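Local coordinates for protein homospermidine synthase (PDB 2PH5) that binds NAD and probably makes the polyamine homospermidine, as expected of a homospermidine synthase, at residues A188-M196 against F302-Y313. Residues are numbered along the deposited sequence; the frame is centred on the assembly and turned at random.
Sequences AAEWANLAM and FLTLKNGSELLY
Phe302, Leu305 and Tyr313 bury the most surface in this contact, with Met196 and Ala192 next on the helix side. The three follow one another along helix 188-196 with some overlap, Phe302 at its start and Tyr313 at the end of the segment. The contact is apolar, with no hydrogen bond between the two segments. Phe302 has CG anti to its backbone N (chi1 -175°), which lays the ring alongside Trp191, both side chains pointing the same way. Its CZ lies 3.4 Å from Trp191 CD1, and the ring planes are tilted by 34°, so the pair is oblique. Ring atoms CD1 and CE1 of Phe302 touch Ala188 CB.

The two methyls of Leu305 spread along the helix. Leu305 CD1 lies 3.8 Å from Ala192 CB and also meets Ala189 O. CD2 reaches Asn193 CA and the selenium of Met196, a selenomethionine. The small Ala192 lets the chain come close: its CA is 3.8 Å from that of Leu303.

Met196 CB sits over one face of the Tyr313 ring, 3.5 Å from the centroid and 16° off the normal, a CH-pi contact. The selenium lies obliquely to the same ring in a Met-aromatic contact. The phenol OH passes Ala195 CB at 3.5 Å and is hydrogen-bonded to Ile200 O.

Leu305 O accepts from both Leu312 N and Tyr313 N, a classic beta bulge. Helix 188-196 packs on the end of helix 295-302 and on the hairpin of strands 305-306 and 311-322, at one edge of the mixed sheet. Helix 158-176 adds Lys168, which touches both Trp191 and Phe302.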
ATOM      1  N   ALA A 188      30.964  -6.031  25.721  1.00 43.59           N
ATOM      2  CA  ALA A 188      30.239  -5.080  24.882  1.00 40.62           C
ATOM      3  C   ALA A 188      31.142  -3.943  24.410  1.00 39.42           C
ATOM      4  O   ALA A 188      31.113  -3.565  23.238  1.00 39.17           O
ATOM      5  CB  ALA A 188      29.053  -4.516  25.653  1.00 38.79           C
ATOM      6  N   ALA A 189      31.943  -3.406  25.328  1.00 39.38           N
ATOM      7  CA  ALA A 189      32.858  -2.306  25.021  1.00 38.81           C
ATOM      8  C   ALA A 189      33.728  -2.611  23.802  1.00 38.10           C
ATOM      9  O   ALA A 189      33.918  -1.754  22.940  1.00 37.78           O
ATOM     10  CB  ALA A 189      33.737  -2.003  26.236  1.00 37.21           C
ATOM     11  N   GLU A 190      34.256  -3.831  23.732  1.00 38.57           N
ATOM     12  CA  GLU A 190      35.094  -4.230  22.609  1.00 39.13           C
ATOM     13  C   GLU A 190      34.291  -4.277  21.314  1.00 38.10           C
ATOM     14  O   GLU A 190      34.799  -3.916  20.253  1.00 40.76           O
ATOM     15  CB  GLU A 190      35.736  -5.597  22.866  1.00 41.35           C
ATOM     16  CG  GLU A 190      36.693  -5.630  24.048  1.00 44.56           C
ATOM     17  CD  GLU A 190      37.541  -6.891  24.082  1.00 48.11           C
ATOM     18  OE1 GLU A 190      36.973  -8.005  24.061  1.00 50.28           O
ATOM     19  OE2 GLU A 190      38.782  -6.766  24.137  1.00 50.21           O
ATOM     20  N   TRP A 191      33.040  -4.724  21.396  1.00 34.30           N
ATOM     21  CA  TRP A 191      32.193  -4.790  20.211  1.00 29.81           C
ATOM     22  C   TRP A 191      31.876  -3.378  19.746  1.00 29.23           C
ATOM     23  O   TRP A 191      31.899  -3.085  18.550  1.00 28.68           O
ATOM     24  CB  TRP A 191      30.891  -5.538  20.512  1.00 27.41           C
ATOM     25  CG  TRP A 191      31.019  -7.024  20.430  1.00 23.87           C
ATOM     26  CD1 TRP A 191      30.881  -7.917  21.453  1.00 23.90           C
ATOM     27  CD2 TRP A 191      31.314  -7.798  19.260  1.00 21.79           C
ATOM     28  NE1 TRP A 191      31.072  -9.198  20.990  1.00 25.01           N
ATOM     29  CE2 TRP A 191      31.340  -9.151  19.650  1.00 21.55           C
ATOM     30  CE3 TRP A 191      31.562  -7.476  17.921  1.00 21.43           C
ATOM     31  CZ2 TRP A 191      31.604 -10.184  18.745  1.00 23.01           C
ATOM     32  CZ3 TRP A 191      31.826  -8.504  17.021  1.00 21.93           C
ATOM     33  CH2 TRP A 191      31.845  -9.842  17.439  1.00 21.32           C
ATOM     34  N   ALA A 192      31.582  -2.508  20.704  1.00 27.88           N
ATOM     35  CA  ALA A 192      31.274  -1.119  20.399  1.00 27.20           C
ATOM     36  C   ALA A 192      32.499  -0.482  19.757  1.00 28.12           C
ATOM     37  O   ALA A 192      32.393   0.222  18.755  1.00 26.94           O
ATOM     38  CB  ALA A 192      30.905  -0.376  21.674  1.00 24.82           C
ATOM     39  N   ASN A 193      33.665  -0.751  20.338  1.00 29.87           N
ATOM     40  CA  ASN A 193      34.922  -0.208  19.845  1.00 30.41           C
ATOM     41  C   ASN A 193      35.200  -0.628  18.403  1.00 30.65           C
ATOM     42  O   ASN A 193      35.647   0.185  17.595  1.00 30.69           O
ATOM     43  CB  ASN A 193      36.058  -0.638  20.770  1.00 31.60           C
ATOM     44  CG  ASN A 193      37.416  -0.442  20.150  1.00 33.61           C
ATOM     45  OD1 ASN A 193      37.939  -1.341  19.482  1.00 33.96           O
ATOM     46  ND2 ASN A 193      37.998   0.741  20.348  1.00 32.27           N
ATOM     47  N   LEU A 194      34.940  -1.896  18.090  1.00 31.23           N
ATOM     48  CA  LEU A 194      35.129  -2.411  16.740  1.00 29.86           C
ATOM     49  C   LEU A 194      34.174  -1.701  15.792  1.00 32.32           C
ATOM     50  O   LEU A 194      34.522  -1.414  14.651  1.00 34.02           O
ATOM     51  CB  LEU A 194      34.862  -3.917  16.682  1.00 27.72           C
ATOM     52  CG  LEU A 194      34.767  -4.498  15.263  1.00 24.40           C
ATOM     53  CD1 LEU A 194      36.085  -4.318  14.550  1.00 22.63           C
ATOM     54  CD2 LEU A 194      34.389  -5.963  15.317  1.00 23.45           C
ATOM     55  N   ALA A 195      32.964  -1.411  16.265  1.00 34.36           N
ATOM     56  CA  ALA A 195      31.989  -0.732  15.416  1.00 35.21           C
ATOM     57  C   ALA A 195      32.470   0.669  15.073  1.00 35.66           C
ATOM     58  O   ALA A 195      32.377   1.105  13.926  1.00 35.56           O
ATOM     59  CB  ALA A 195      30.631  -0.669  16.112  1.00 32.36           C
HETATM   60  N   MSE A 196      32.988   1.370  16.072  1.00 36.67           N
HETATM   61  CA  MSE A 196      33.473   2.721  15.863  1.00 38.83           C
HETATM   62  C   MSE A 196      34.731   2.751  14.995  1.00 37.38           C
HETATM   63  O   MSE A 196      34.837   3.560  14.076  1.00 36.00           O
HETATM   64  CB  MSE A 196      33.763   3.382  17.200  1.00 44.27           C
HETATM   65  CG  MSE A 196      34.321   4.782  17.064  1.00 54.26           C
HETATM   66 SE   MSE A 196      35.135   5.368  18.712  1.00 68.52          SE
HETATM   67  CE  MSE A 196      36.884   4.586  18.401  1.00 62.97           C
ATOM     68  N   PHE A 302      24.607  -1.574  23.545  1.00 30.14           N
ATOM     69  CA  PHE A 302      25.620  -2.608  23.362  1.00 31.55           C
ATOM     70  C   PHE A 302      26.753  -2.109  22.467  1.00 31.62           C
ATOM     71  O   PHE A 302      27.877  -2.586  22.564  1.00 33.22           O
ATOM     72  CB  PHE A 302      24.987  -3.854  22.737  1.00 31.59           C
ATOM     73  CG  PHE A 302      25.927  -5.020  22.618  1.00 33.96           C
ATOM     74  CD1 PHE A 302      26.352  -5.708  23.756  1.00 34.78           C
ATOM     75  CD2 PHE A 302      26.377  -5.444  21.370  1.00 34.17           C
ATOM     76  CE1 PHE A 302      27.213  -6.806  23.655  1.00 32.86           C
ATOM     77  CE2 PHE A 302      27.236  -6.536  21.257  1.00 34.83           C
ATOM     78  CZ  PHE A 302      27.654  -7.219  22.406  1.00 34.30           C
ATOM     79  N   LEU A 303      26.458  -1.149  21.596  1.00 30.65           N
ATOM     80  CA  LEU A 303      27.474  -0.609  20.695  1.00 31.42           C
ATOM     81  C   LEU A 303      27.825   0.829  21.040  1.00 32.47           C
ATOM     82  O   LEU A 303      28.299   1.584  20.193  1.00 28.52           O
ATOM     83  CB  LEU A 303      26.994  -0.678  19.249  1.00 28.37           C
ATOM     84  CG  LEU A 303      26.774  -2.099  18.747  1.00 29.87           C
ATOM     85  CD1 LEU A 303      26.085  -2.067  17.389  1.00 27.46           C
ATOM     86  CD2 LEU A 303      28.123  -2.821  18.674  1.00 28.42           C
ATOM     87  N   THR A 304      27.575   1.197  22.292  1.00 35.36           N
ATOM     88  CA  THR A 304      27.867   2.537  22.774  1.00 39.77           C
ATOM     89  C   THR A 304      29.267   2.563  23.383  1.00 43.43           C
ATOM     90  O   THR A 304      29.755   1.549  23.880  1.00 44.58           O
ATOM     91  CB  THR A 304      26.840   2.977  23.841  1.00 37.74           C
ATOM     92  OG1 THR A 304      25.565   3.171  23.221  1.00 38.18           O
ATOM     93  CG2 THR A 304      27.273   4.274  24.512  1.00 37.53           C
ATOM     94  N   LEU A 305      29.909   3.724  23.335  1.00 47.69           N
ATOM     95  CA  LEU A 305      31.249   3.880  23.880  1.00 52.37           C
ATOM     96  C   LEU A 305      31.359   5.212  24.623  1.00 56.04           C
ATOM     97  O   LEU A 305      30.766   6.219  24.223  1.00 54.88           O
ATOM     98  CB  LEU A 305      32.274   3.828  22.747  1.00 52.42           C
ATOM     99  CG  LEU A 305      33.642   3.200  23.024  1.00 53.01           C
ATOM    100  CD1 LEU A 305      33.473   1.749  23.476  1.00 52.73           C
ATOM    101  CD2 LEU A 305      34.483   3.259  21.752  1.00 52.63           C
ATOM    102  N   LYS A 306      32.122   5.210  25.710  1.00 60.67           N
ATOM    103  CA  LYS A 306      32.319   6.413  26.511  1.00 65.25           C
ATOM    104  C   LYS A 306      33.463   6.227  27.497  1.00 67.17           C
ATOM    105  O   LYS A 306      33.819   5.097  27.837  1.00 67.80           O
ATOM    106  CB  LYS A 306      31.026   6.762  27.257  1.00 66.38           C
ATOM    107  CG  LYS A 306      30.357   5.590  27.950  1.00 68.09           C
ATOM    108  CD  LYS A 306      28.998   5.998  28.508  1.00 70.25           C
ATOM    109  CE  LYS A 306      28.292   4.828  29.181  1.00 71.80           C
ATOM    110  NZ  LYS A 306      26.969   5.226  29.747  1.00 72.11           N
ATOM    111  N   ASN A 307      34.036   7.343  27.942  1.00 69.29           N
ATOM    112  CA  ASN A 307      35.152   7.322  28.890  1.00 71.18           C
ATOM    113  C   ASN A 307      34.674   7.118  30.324  1.00 71.14           C
ATOM    114  O   ASN A 307      35.453   6.726  31.190  1.00 72.45           O
ATOM    115  CB  ASN A 307      35.948   8.630  28.813  1.00 72.21           C
ATOM    116  CG  ASN A 307      35.135   9.841  29.254  1.00 73.36           C
ATOM    117  OD1 ASN A 307      35.681  10.934  29.441  1.00 73.78           O
ATOM    118  ND2 ASN A 307      33.825   9.655  29.419  1.00 72.22           N
ATOM    119  N   GLY A 308      33.398   7.394  30.571  1.00 70.16           N
ATOM    120  CA  GLY A 308      32.864   7.225  31.907  1.00 68.87           C
ATOM    121  C   GLY A 308      31.428   7.681  32.011  1.00 68.14           C
ATOM    122  O   GLY A 308      30.536   6.888  32.314  1.00 68.48           O
ATOM    123  N   SER A 309      31.207   8.967  31.762  1.00 67.15           N
ATOM    124  CA  SER A 309      29.872   9.545  31.825  1.00 67.00           C
ATOM    125  C   SER A 309      29.669  10.433  30.611  1.00 66.04           C
ATOM    126  O   SER A 309      28.690  11.174  30.523  1.00 65.92           O
ATOM    127  CB  SER A 309      29.708  10.365  33.106  1.00 67.88           C
ATOM    128  OG  SER A 309      29.823   9.540  34.255  1.00 69.26           O
ATOM    129  N   GLU A 310      30.605  10.343  29.674  1.00 64.59           N
ATOM    130  CA  GLU A 310      30.558  11.132  28.450  1.00 63.28           C
ATOM    131  C   GLU A 310      30.607  10.210  27.232  1.00 60.63           C
ATOM    132  O   GLU A 310      31.640   9.602  26.953  1.00 60.17           O
ATOM    133  CB  GLU A 310      31.744  12.094  28.420  1.00 65.31           C
ATOM    134  CG  GLU A 310      31.876  12.885  27.138  1.00 68.68           C
ATOM    135  CD  GLU A 310      33.256  13.480  26.981  1.00 71.03           C
ATOM    136  OE1 GLU A 310      34.239  12.703  27.006  1.00 70.57           O
ATOM    137  OE2 GLU A 310      33.359  14.719  26.835  1.00 73.02           O
ATOM    138  N   LEU A 311      29.498  10.107  26.505  1.00 57.31           N
ATOM    139  CA  LEU A 311      29.471   9.238  25.340  1.00 54.16           C
ATOM    140  C   LEU A 311      30.412   9.761  24.274  1.00 51.33           C
ATOM    141  O   LEU A 311      30.488  10.964  24.023  1.00 49.76           O
ATOM    142  CB  LEU A 311      28.060   9.120  24.755  1.00 54.27           C
ATOM    143  CG  LEU A 311      27.546  10.247  23.863  1.00 54.26           C
ATOM    144  CD1 LEU A 311      26.198   9.857  23.281  1.00 53.47           C
ATOM    145  CD2 LEU A 311      27.436  11.530  24.674  1.00 55.87           C
ATOM    146  N   LEU A 312      31.134   8.835  23.655  1.00 48.27           N
ATOM    147  CA  LEU A 312      32.078   9.161  22.603  1.00 44.62           C
ATOM    148  C   LEU A 312      31.510   8.686  21.268  1.00 41.71           C
ATOM    149  O   LEU A 312      31.510   9.426  20.286  1.00 41.81           O
ATOM    150  CB  LEU A 312      33.409   8.462  22.876  1.00 45.01           C
ATOM    151  CG  LEU A 312      33.981   8.674  24.280  1.00 48.14           C
ATOM    152  CD1 LEU A 312      35.241   7.828  24.462  1.00 49.00           C
ATOM    153  CD2 LEU A 312      34.291  10.150  24.489  1.00 48.07           C
ATOM    154  N   TYR A 313      31.012   7.451  21.254  1.00 36.88           N
ATOM    155  CA  TYR A 313      30.458   6.847  20.051  1.00 33.14           C
ATOM    156  C   TYR A 313      29.172   6.054  20.247  1.00 32.93           C
ATOM    157  O   TYR A 313      28.956   5.413  21.280  1.00 31.56           O
ATOM    158  CB  TYR A 313      31.475   5.912  19.421  1.00 29.23           C
ATOM    159  CG  TYR A 313      30.878   5.019  18.363  1.00 25.05           C
ATOM    160  CD1 TYR A 313      30.546   5.523  17.104  1.00 24.44           C
ATOM    161  CD2 TYR A 313      30.677   3.653  18.608  1.00 23.99           C
ATOM    162  CE1 TYR A 313      30.038   4.684  16.108  1.00 22.28           C
ATOM    163  CE2 TYR A 313      30.171   2.807  17.623  1.00 19.55           C
ATOM    164  CZ  TYR A 313      29.863   3.327  16.378  1.00 22.28           C
ATOM    165  OH  TYR A 313      29.438   2.487  15.384  1.00 24.08           O
TER